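Local coordinates for protein beta-galactosidase/beta-glucuronidase (Faecalibacterium prausnitzii L2-6, PDB 6MVF) that binds flavin mononucleotide and, as a gut-bacterial beta-glucuronidase of glycosyl hydrolase family 2, cleaves beta-glucuronides, at residues K40-A45 against L67-V72; P51-A56 against T154-L159; T101-G106 against T135-N140; T111-F116 against T143-P148. One frame throughout, in Å; residues are numbered along the deposited sequence.

Interaction 1 (K40-A45 against L67-V72); sequences KGERAA and LRTTGV
Thr69 OG1 is the polar meeting point of the two segments, approached by Lys40 and Glu42. Lys40 NZ gives it a weak hydrogen bond of 3.3 Å, and Glu42 OE2 lies 3.1 Å from the same Thr69 OG1. Lys40 NZ and Glu42 OE2 form a long salt bridge of 3.8 Å. A water adds a second polar route: it accepts from Lys40 N at 3.1 Å, donates to Thr70 O at 3.0 Å and to Glu42 OE1, and also bonds to Thr69 OG1. The bend at chi2 (110°) turns the Glu42 carboxylate back toward these groups. Van der Waals contacts come from the branched end of Leu67: CD1 packs 3.9 Å from Glu42 CG, while CD2 lies over one face of the Arg43 guanidinium, 3.8 Å from Arg43 NE and displaced from its centre. Arg43 reaches on to Trp54 O and Asp58. Replacing Glu42 with an alanine removes the carboxylate, and Lys40 NZ would probably lose this partner and the water one acceptor. The arrangement is a solvent-facing connection between strands 34-37 and 46-48, laid beside the start of strand 70-78 in the family 2 sugar-binding beta domain.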
# COMPACT_ATOMS: atom_id res chain seq x y z
N LYS A 40 18.02 4.30 40.54
CA LYS A 40 19.36 4.17 41.10
C LYS A 40 20.42 4.90 40.27
O LYS A 40 21.62 4.66 40.48
CB LYS A 40 19.73 2.69 41.27
CG LYS A 40 18.96 1.95 42.36
CD LYS A 40 18.84 0.44 42.07
CE LYS A 40 20.18 -0.30 42.12
NZ LYS A 40 20.21 -1.64 41.37
N GLY A 41 20.01 5.73 39.31
CA GLY A 41 20.88 6.69 38.65
C GLY A 41 21.88 6.15 37.64
O GLY A 41 22.81 6.88 37.28
N GLU A 42 21.72 4.92 37.15
CA GLU A 42 22.73 4.38 36.25
C GLU A 42 22.69 5.00 34.87
O GLU A 42 23.64 4.83 34.10
CB GLU A 42 22.57 2.87 36.11
CG GLU A 42 22.72 2.10 37.41
CD GLU A 42 21.41 1.52 37.89
OE1 GLU A 42 20.35 2.18 37.70
OE2 GLU A 42 21.43 0.39 38.46
N ARG A 43 21.61 5.70 34.51
CA ARG A 43 21.48 6.30 33.19
C ARG A 43 20.62 7.54 33.31
O ARG A 43 19.64 7.55 34.06
CB ARG A 43 20.85 5.35 32.15
CG ARG A 43 21.82 4.32 31.61
CD ARG A 43 21.21 3.38 30.59
NE ARG A 43 22.09 2.22 30.40
CZ ARG A 43 21.76 1.13 29.71
NH1 ARG A 43 20.55 1.05 29.15
NH2 ARG A 43 22.62 0.12 29.61
N ALA A 44 21.00 8.59 32.58
CA ALA A 44 20.16 9.77 32.54
C ALA A 44 18.81 9.42 31.92
O ALA A 44 18.70 8.50 31.11
CB ALA A 44 20.86 10.88 31.74
N ALA A 45 17.77 10.14 32.33
CA ALA A 45 16.46 9.94 31.74
C ALA A 45 16.52 10.08 30.22
O ALA A 45 17.36 10.80 29.68
CB ALA A 45 15.46 10.95 32.30
N LEU A 67 23.27 -4.25 32.28
CA LEU A 67 22.62 -3.55 33.39
C LEU A 67 21.37 -4.30 33.81
O LEU A 67 20.38 -4.35 33.06
CB LEU A 67 22.30 -2.11 33.00
CG LEU A 67 21.41 -1.29 33.96
CD1 LEU A 67 22.04 -1.12 35.34
CD2 LEU A 67 21.07 0.06 33.34
N ARG A 68 21.40 -4.90 35.00
CA ARG A 68 20.20 -5.46 35.62
C ARG A 68 19.80 -4.53 36.77
O ARG A 68 20.64 -4.20 37.62
CB ARG A 68 20.44 -6.89 36.12
CG ARG A 68 21.05 -7.80 35.04
CD ARG A 68 21.20 -9.24 35.52
NE ARG A 68 19.90 -9.74 35.95
CZ ARG A 68 19.64 -11.00 36.26
NH1 ARG A 68 20.61 -11.91 36.20
NH2 ARG A 68 18.41 -11.35 36.63
N THR A 69 18.54 -4.10 36.77
CA THR A 69 18.08 -3.04 37.67
C THR A 69 16.60 -2.74 37.47
O THR A 69 15.90 -3.45 36.74
CB THR A 69 18.88 -1.75 37.47
OG1 THR A 69 18.61 -0.84 38.54
CG2 THR A 69 18.51 -1.09 36.11
N THR A 70 16.13 -1.66 38.06
CA THR A 70 14.76 -1.20 37.86
C THR A 70 14.75 0.03 36.97
O THR A 70 15.39 1.04 37.28
CB THR A 70 14.09 -0.93 39.20
OG1 THR A 70 14.21 -2.10 40.02
CG2 THR A 70 12.61 -0.56 38.98
N GLY A 71 14.03 -0.06 35.86
CA GLY A 71 13.72 1.07 35.00
C GLY A 71 12.23 1.39 35.09
O GLY A 71 11.40 0.49 35.07
N VAL A 72 11.93 2.68 35.22
CA VAL A 72 10.56 3.17 35.30
C VAL A 72 10.22 3.83 33.98
O VAL A 72 10.89 4.78 33.56
CB VAL A 72 10.38 4.16 36.47
CG1 VAL A 72 8.94 4.69 36.51
CG2 VAL A 72 10.71 3.48 37.76
O HOH W 1 17.94 2.25 38.17

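Interaction 2 (P51-A56 against T154-L159); sequences PHTWNA and TFYGGL
Trp54 lies flat against the Gly157-Gly158 backbone, and this is the close-packed part of the contact. Gly157 CA stands 4.0 Å from the centroid of the six-membered ring, 21° off its normal, a CH-pi contact over the face; Trp54 CZ3 comes 3.6 Å from Gly158 CA. A CB modelled on Gly157 would run into Trp54, so the absence of a side chain is what allows this approach. Beside it, Asn55 OD1 receives Gly157 N at 2.7 Å, the donor tilted 19° from the carbonyl plane, while Asn55 ND2 turns to Leu67 O and Asp58. Asn55 CB also touches the Tyr156 ring, 3.7 Å from CD1. Thr53 OG1, beside Gly157 O, accepts from Asn55 N at 3.0 Å, closing an ST turn. Trp54 NE1 bonds to Leu67 O, and Tyr156 OH to Asp304 in the TIM-barrel region. The other end is looser: at the partly exposed Pro51 and His52 the one hydrogen bond is His52 N to Leu159 O at 2.8 Å, and the imidazole turns to Tyr73. The chemistry implies that the two largely buried loops, neither a regular strand, are matched by side chains satisfying backbone polar groups and by an indole laid on glycines.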
# COMPACT_ATOMS: atom_id res chain seq x y z
N PRO A 51 8.42 -1.13 21.01
CA PRO A 51 9.15 -2.05 21.90
C PRO A 51 10.50 -1.55 22.36
O PRO A 51 11.22 -0.97 21.57
CB PRO A 51 9.34 -3.31 21.05
CG PRO A 51 9.02 -2.91 19.66
CD PRO A 51 8.01 -1.82 19.77
N HIS A 52 10.84 -1.82 23.62
CA HIS A 52 12.07 -1.27 24.15
C HIS A 52 12.70 -2.19 25.19
O HIS A 52 12.01 -2.81 26.00
CB HIS A 52 11.83 0.10 24.79
CG HIS A 52 13.07 0.70 25.37
ND1 HIS A 52 13.40 0.55 26.70
CD2 HIS A 52 14.09 1.39 24.80
CE1 HIS A 52 14.56 1.14 26.92
NE2 HIS A 52 15.00 1.66 25.79
N THR A 53 14.02 -2.26 25.15
CA THR A 53 14.79 -2.81 26.25
C THR A 53 15.99 -1.92 26.47
O THR A 53 16.58 -1.42 25.52
CB THR A 53 15.26 -4.24 25.99
OG1 THR A 53 16.15 -4.63 27.05
CG2 THR A 53 15.98 -4.35 24.63
N TRP A 54 16.36 -1.72 27.74
CA TRP A 54 17.59 -0.99 28.01
C TRP A 54 18.84 -1.85 27.82
O TRP A 54 19.95 -1.33 27.89
CB TRP A 54 17.54 -0.37 29.43
CG TRP A 54 17.44 -1.36 30.57
CD1 TRP A 54 18.45 -2.14 31.10
CD2 TRP A 54 16.26 -1.67 31.33
NE1 TRP A 54 17.96 -2.93 32.12
CE2 TRP A 54 16.62 -2.66 32.29
CE3 TRP A 54 14.93 -1.22 31.29
CZ2 TRP A 54 15.71 -3.19 33.20
CZ3 TRP A 54 14.02 -1.74 32.19
CH2 TRP A 54 14.41 -2.72 33.14
N ASN A 55 18.69 -3.16 27.53
CA ASN A 55 19.83 -4.05 27.30
C ASN A 55 20.08 -4.31 25.82
O ASN A 55 20.80 -5.25 25.49
CB ASN A 55 19.64 -5.38 28.03
CG ASN A 55 19.54 -5.23 29.55
OD1 ASN A 55 18.61 -5.75 30.19
ND2 ASN A 55 20.48 -4.49 30.12
N ALA A 56 19.52 -3.49 24.92
CA ALA A 56 19.59 -3.78 23.49
C ALA A 56 21.02 -3.81 22.99
O ALA A 56 21.31 -4.52 22.02
CB ALA A 56 18.80 -2.73 22.71
N THR A 154 20.90 -13.65 27.52
CA THR A 154 20.68 -12.39 28.22
C THR A 154 19.20 -12.19 28.60
O THR A 154 18.29 -12.48 27.82
CB THR A 154 21.17 -11.25 27.32
OG1 THR A 154 22.53 -11.49 26.98
CG2 THR A 154 21.06 -9.90 28.02
N PHE A 155 18.99 -11.70 29.82
CA PHE A 155 17.66 -11.34 30.32
C PHE A 155 17.42 -9.87 30.04
O PHE A 155 17.51 -9.02 30.93
CB PHE A 155 17.53 -11.62 31.82
CG PHE A 155 17.94 -12.98 32.24
CD1 PHE A 155 18.02 -14.03 31.33
CD2 PHE A 155 18.25 -13.23 33.56
CE1 PHE A 155 18.41 -15.30 31.74
CE2 PHE A 155 18.63 -14.47 33.97
CZ PHE A 155 18.71 -15.51 33.06
N TYR A 156 17.13 -9.56 28.79
CA TYR A 156 16.87 -8.18 28.38
C TYR A 156 15.74 -7.59 29.21
O TYR A 156 14.64 -8.15 29.26
CB TYR A 156 16.52 -8.14 26.90
CG TYR A 156 17.55 -8.74 25.96
CD1 TYR A 156 18.68 -8.01 25.58
CD2 TYR A 156 17.37 -10.02 25.43
CE1 TYR A 156 19.61 -8.55 24.71
CE2 TYR A 156 18.30 -10.57 24.56
CZ TYR A 156 19.41 -9.83 24.20
OH TYR A 156 20.31 -10.37 23.32
N GLY A 157 16.00 -6.46 29.86
CA GLY A 157 14.99 -5.83 30.69
C GLY A 157 14.10 -4.89 29.90
O GLY A 157 14.50 -4.34 28.88
N GLY A 158 12.87 -4.72 30.38
CA GLY A 158 12.03 -3.67 29.85
C GLY A 158 10.75 -4.12 29.19
O GLY A 158 10.30 -5.26 29.34
N LEU A 159 10.14 -3.18 28.45
CA LEU A 159 8.85 -3.39 27.79
C LEU A 159 9.11 -3.70 26.32
O LEU A 159 8.92 -2.87 25.43
CB LEU A 159 7.98 -2.15 27.96
CG LEU A 159 7.49 -1.80 29.35
CD1 LEU A 159 6.75 -0.48 29.29
CD2 LEU A 159 6.58 -2.92 29.86

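Interaction 3 (T101-G106 against T135-N140); sequences TVKVNG and TIEVSN
Lys103 overlaps Thr135 at its base, CB to CB 3.9 Å, and then extends diagonally to Glu137. Its NZ lies 2.9 Å from Glu137 OE1, a salt bridge whose hydrogen-bond geometry is weak. Both side chains leave the face they share with Thr101 and Thr135, but Lys103, its CG beside the backbone N (chi1 -78°), leans across the strand pair to meet the Glu137 carboxylate at an angle. The backbones beneath are antiparallel, with strand directions 163° apart. Thr101 and Glu137 form a hydrogen-bonded pair, Glu137 N to Thr101 O being 2.8 Å; Lys103 and Thr135 form the next, with Thr135 N to Lys103 O at 2.7 Å. These strands are neighbours in the six-stranded antiparallel sheet of the sugar-binding domain, a beta-sandwich region in family 2 enzymes, with strand 107-113 beyond one and strand 70-78 beyond the other. Between the two hydrogen-bonded pairs, Val102 and Ile136 make a non-hydrogen-bonded pair on the buried face, Val102 CG2 lying 4.3 Å from Ile136 CG1; Ile136 continues onto Leu159 and Val102 onto Thr110. At the turn end a water bridges Thr135 OG1, at 2.9 Å, and Gly106 N, from which it accepts at 3.0 Å.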
# COMPACT_ATOMS: atom_id res chain seq x y z
N THR A 101 5.36 -3.50 37.91
CA THR A 101 4.30 -2.86 38.68
C THR A 101 3.69 -1.76 37.82
O THR A 101 4.43 -0.94 37.27
CB THR A 101 4.82 -2.25 40.00
OG1 THR A 101 5.35 -3.29 40.84
CG2 THR A 101 3.69 -1.56 40.73
N VAL A 102 2.37 -1.75 37.70
CA VAL A 102 1.67 -0.75 36.89
C VAL A 102 0.94 0.21 37.82
O VAL A 102 0.19 -0.21 38.71
CB VAL A 102 0.69 -1.41 35.89
CG1 VAL A 102 0.03 -0.34 35.00
CG2 VAL A 102 1.41 -2.43 35.02
N LYS A 103 1.16 1.51 37.63
CA LYS A 103 0.46 2.55 38.37
C LYS A 103 -0.26 3.48 37.40
O LYS A 103 0.32 3.91 36.39
CB LYS A 103 1.41 3.38 39.24
CG LYS A 103 1.84 2.72 40.53
CD LYS A 103 2.98 3.54 41.13
CE LYS A 103 3.59 2.86 42.34
NZ LYS A 103 5.07 2.96 42.33
N VAL A 104 -1.51 3.80 37.71
CA VAL A 104 -2.25 4.83 37.00
C VAL A 104 -2.52 5.97 37.97
O VAL A 104 -3.09 5.76 39.05
CB VAL A 104 -3.56 4.28 36.41
CG1 VAL A 104 -4.34 5.40 35.74
CG2 VAL A 104 -3.25 3.18 35.41
N ASN A 105 -2.08 7.18 37.59
CA ASN A 105 -2.26 8.38 38.41
C ASN A 105 -1.86 8.13 39.87
O ASN A 105 -2.56 8.49 40.80
CB ASN A 105 -3.71 8.87 38.33
CG ASN A 105 -4.13 9.29 36.93
OD1 ASN A 105 -3.36 9.90 36.18
ND2 ASN A 105 -5.37 8.97 36.59
N GLY A 106 -0.74 7.44 40.06
CA GLY A 106 -0.18 7.24 41.38
C GLY A 106 -0.52 5.91 42.04
O GLY A 106 0.31 5.40 42.81
N THR A 135 2.36 4.59 34.71
CA THR A 135 3.69 4.32 35.24
C THR A 135 3.89 2.81 35.34
O THR A 135 3.09 2.12 35.98
CB THR A 135 3.87 4.97 36.62
OG1 THR A 135 3.65 6.39 36.51
CG2 THR A 135 5.26 4.74 37.17
N ILE A 136 4.94 2.29 34.70
CA ILE A 136 5.28 0.87 34.76
C ILE A 136 6.71 0.72 35.27
O ILE A 136 7.67 1.03 34.55
CB ILE A 136 5.11 0.17 33.40
CG1 ILE A 136 3.72 0.43 32.82
CG2 ILE A 136 5.36 -1.33 33.55
CD1 ILE A 136 3.61 0.21 31.31
N GLU A 137 6.85 0.24 36.50
CA GLU A 137 8.15 -0.12 37.04
C GLU A 137 8.49 -1.52 36.58
O GLU A 137 7.70 -2.45 36.77
CB GLU A 137 8.13 -0.07 38.57
CG GLU A 137 8.29 1.31 39.16
CD GLU A 137 8.38 1.31 40.69
OE1 GLU A 137 7.72 2.19 41.31
OE2 GLU A 137 9.10 0.44 41.25
N VAL A 138 9.67 -1.68 35.98
CA VAL A 138 10.13 -2.95 35.44
C VAL A 138 11.50 -3.27 36.02
O VAL A 138 12.38 -2.41 36.02
CB VAL A 138 10.19 -2.92 33.90
CG1 VAL A 138 10.66 -4.26 33.34
CG2 VAL A 138 8.86 -2.53 33.34
N SER A 139 11.69 -4.49 36.48
CA SER A 139 12.97 -4.92 37.02
C SER A 139 13.38 -6.23 36.37
O SER A 139 12.60 -7.19 36.35
CB SER A 139 12.90 -5.11 38.53
OG SER A 139 14.11 -5.69 39.00
N ASN A 140 14.62 -6.28 35.85
CA ASN A 140 15.19 -7.54 35.39
C ASN A 140 16.24 -8.10 36.36
O ASN A 140 17.13 -8.86 35.97
CB ASN A 140 15.76 -7.39 33.98
CG ASN A 140 17.01 -6.53 33.93
OD1 ASN A 140 17.22 -5.66 34.77
ND2 ASN A 140 17.83 -6.75 32.91
O HOH W 2 1.03 7.06 37.63

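Interaction 4 (T111-F116 against T143-P148); sequences THEGGF and TPSMYP
The end of strand 107-113, where the sugar-binding domain faces helix 368-385 of the TIM-barrel region, meets the loop 143-148 through Glu113, whose carboxylate accepts a hydrogen bond from the Ser145 hydroxyl. Ser145 OG lies 2.9 Å from Glu113 OE1, on the syn side and 24° out of the carboxylate plane. The same OE1 accepts from His373 ND1, so two donors grip one oxygen, and the two bonds together should limit rotation of the carboxylate. Glu113 reaches this point as a stretched chain, its CG turned away from the backbone N (chi1 -173°), and its methylene flank is used as well: Met146 CE packs 3.5 Å from Glu113 CG, the two side chains running alongside in opposite senses. Met146 is folded at chi2 and chi3, both 61°, which brings its methyl back toward the glutamate. A lysine in place of Glu113 would probably leave the Ser145 hydroxyl and His373 ND1 without their shared acceptor and put a positive charge against the histidine. Further on, the Phe116 ring presents its edge to Pro148, CE1 to CD 3.8 Å, with a cis peptide before that proline. Within the loop, Met146 N to Thr143 O at 3.2 Å closes a type I turn, Thr143 to Met146, and Ser145 N to Thr143 OG1 at 3.1 Å an ST turn. Around the contact, Lys365 NZ hydrogen-bonds to Thr143 O and Met146 O, Phe116 stacks on Tyr337, and helix 368-385 packs against Ser145, Met146 and Phe116, while Asp99 of strand 99-104 touches Glu113 and Met146.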
# COMPACT_ATOMS: atom_id res chain seq x y z
N THR A 111 0.56 -5.88 39.68
CA THR A 111 1.95 -6.31 39.61
C THR A 111 2.03 -7.66 38.91
O THR A 111 1.07 -8.44 38.90
CB THR A 111 2.62 -6.44 40.98
OG1 THR A 111 1.88 -7.37 41.77
CG2 THR A 111 2.70 -5.10 41.68
N HIS A 112 3.19 -7.95 38.34
CA HIS A 112 3.31 -9.16 37.55
C HIS A 112 4.74 -9.66 37.57
O HIS A 112 5.69 -8.88 37.56
CB HIS A 112 2.88 -8.92 36.10
CG HIS A 112 2.91 -10.16 35.27
ND1 HIS A 112 4.01 -10.54 34.54
CD2 HIS A 112 1.96 -11.10 35.05
CE1 HIS A 112 3.74 -11.67 33.90
NE2 HIS A 112 2.50 -12.02 34.19
N GLU A 113 4.88 -10.98 37.55
CA GLU A 113 6.17 -11.62 37.56
C GLU A 113 6.23 -12.61 36.41
O GLU A 113 5.23 -13.24 36.07
CB GLU A 113 6.40 -12.30 38.90
CG GLU A 113 7.76 -12.86 39.09
CD GLU A 113 7.90 -13.58 40.42
OE1 GLU A 113 8.33 -14.76 40.42
OE2 GLU A 113 7.57 -12.97 41.47
N GLY A 114 7.41 -12.74 35.79
CA GLY A 114 7.52 -13.50 34.56
C GLY A 114 7.53 -12.56 33.37
O GLY A 114 6.59 -11.79 33.17
N GLY A 115 8.59 -12.62 32.58
CA GLY A 115 8.82 -11.56 31.62
C GLY A 115 8.51 -11.91 30.18
O GLY A 115 9.06 -11.30 29.26
N PHE A 116 7.62 -12.88 29.96
CA PHE A 116 7.37 -13.34 28.60
C PHE A 116 5.89 -13.61 28.35
O PHE A 116 5.56 -14.31 27.39
CB PHE A 116 8.19 -14.61 28.28
CG PHE A 116 9.65 -14.49 28.64
CD1 PHE A 116 10.08 -14.73 29.94
CD2 PHE A 116 10.58 -14.09 27.68
CE1 PHE A 116 11.41 -14.58 30.27
CE2 PHE A 116 11.90 -13.95 27.99
CZ PHE A 116 12.33 -14.20 29.30
N THR A 143 15.34 -12.59 41.77
CA THR A 143 14.54 -12.61 42.99
C THR A 143 14.46 -14.04 43.49
O THR A 143 14.70 -14.98 42.73
CB THR A 143 13.10 -12.09 42.80
OG1 THR A 143 12.25 -13.16 42.39
CG2 THR A 143 13.02 -10.94 41.80
N PRO A 144 14.11 -14.24 44.76
CA PRO A 144 14.01 -15.63 45.27
C PRO A 144 13.03 -16.51 44.50
O PRO A 144 13.22 -17.73 44.48
CB PRO A 144 13.56 -15.43 46.72
CG PRO A 144 14.14 -14.10 47.10
CD PRO A 144 14.10 -13.25 45.85
N SER A 145 12.01 -15.94 43.85
CA SER A 145 11.02 -16.73 43.11
C SER A 145 11.18 -16.66 41.59
O SER A 145 10.36 -17.24 40.88
CB SER A 145 9.61 -16.27 43.49
OG SER A 145 9.39 -14.93 43.09
N MET A 146 12.21 -15.99 41.08
CA MET A 146 12.27 -15.67 39.66
C MET A 146 12.85 -16.80 38.82
O MET A 146 13.85 -17.41 39.18
CB MET A 146 13.10 -14.41 39.43
CG MET A 146 13.19 -13.98 37.98
SD MET A 146 11.57 -13.59 37.27
CE MET A 146 11.07 -12.24 38.34
N TYR A 147 12.20 -17.08 37.69
CA TYR A 147 12.81 -17.76 36.55
C TYR A 147 12.63 -16.89 35.31
O TYR A 147 11.59 -16.23 35.17
CB TYR A 147 12.18 -19.11 36.27
CG TYR A 147 12.37 -20.13 37.35
CD1 TYR A 147 13.43 -21.02 37.28
CD2 TYR A 147 11.47 -20.24 38.41
CE1 TYR A 147 13.61 -21.98 38.24
CE2 TYR A 147 11.63 -21.20 39.37
CZ TYR A 147 12.71 -22.08 39.28
OH TYR A 147 12.92 -23.06 40.22
N PRO A 148 13.61 -16.87 34.39
CA PRO A 148 14.92 -17.55 34.44
C PRO A 148 15.91 -16.90 35.41
O PRO A 148 15.77 -15.72 35.72
CB PRO A 148 15.45 -17.40 33.00
CG PRO A 148 14.80 -16.15 32.48
CD PRO A 148 13.42 -16.11 33.14

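How the interactions relate
All four contacts lie within the family 2 sugar-binding range. Interactions 1 and 2, with centres 12 Å apart, also pack directly on each other: Thr69 O to Trp54 CZ2 is 3.6 Å, and Arg68 NH2 to Phe155 CD2 is 3.6 Å. Asn140, at the end of interaction 3, ties both in, its OD1 2.9 Å from Thr69 N and its ND2 3.0 Å from Phe155 O. Interactions 1, 3 and 4 share one six-stranded sheet, and strands 99-104 and 107-113 bring 3 and 4 together at Thr101 and Thr111. Interaction 4 approaches the flavin site: Gly114 lies about 12 Å from the side chain of FMN-binding Lys379, whereas the other three lie away from the annotated sites.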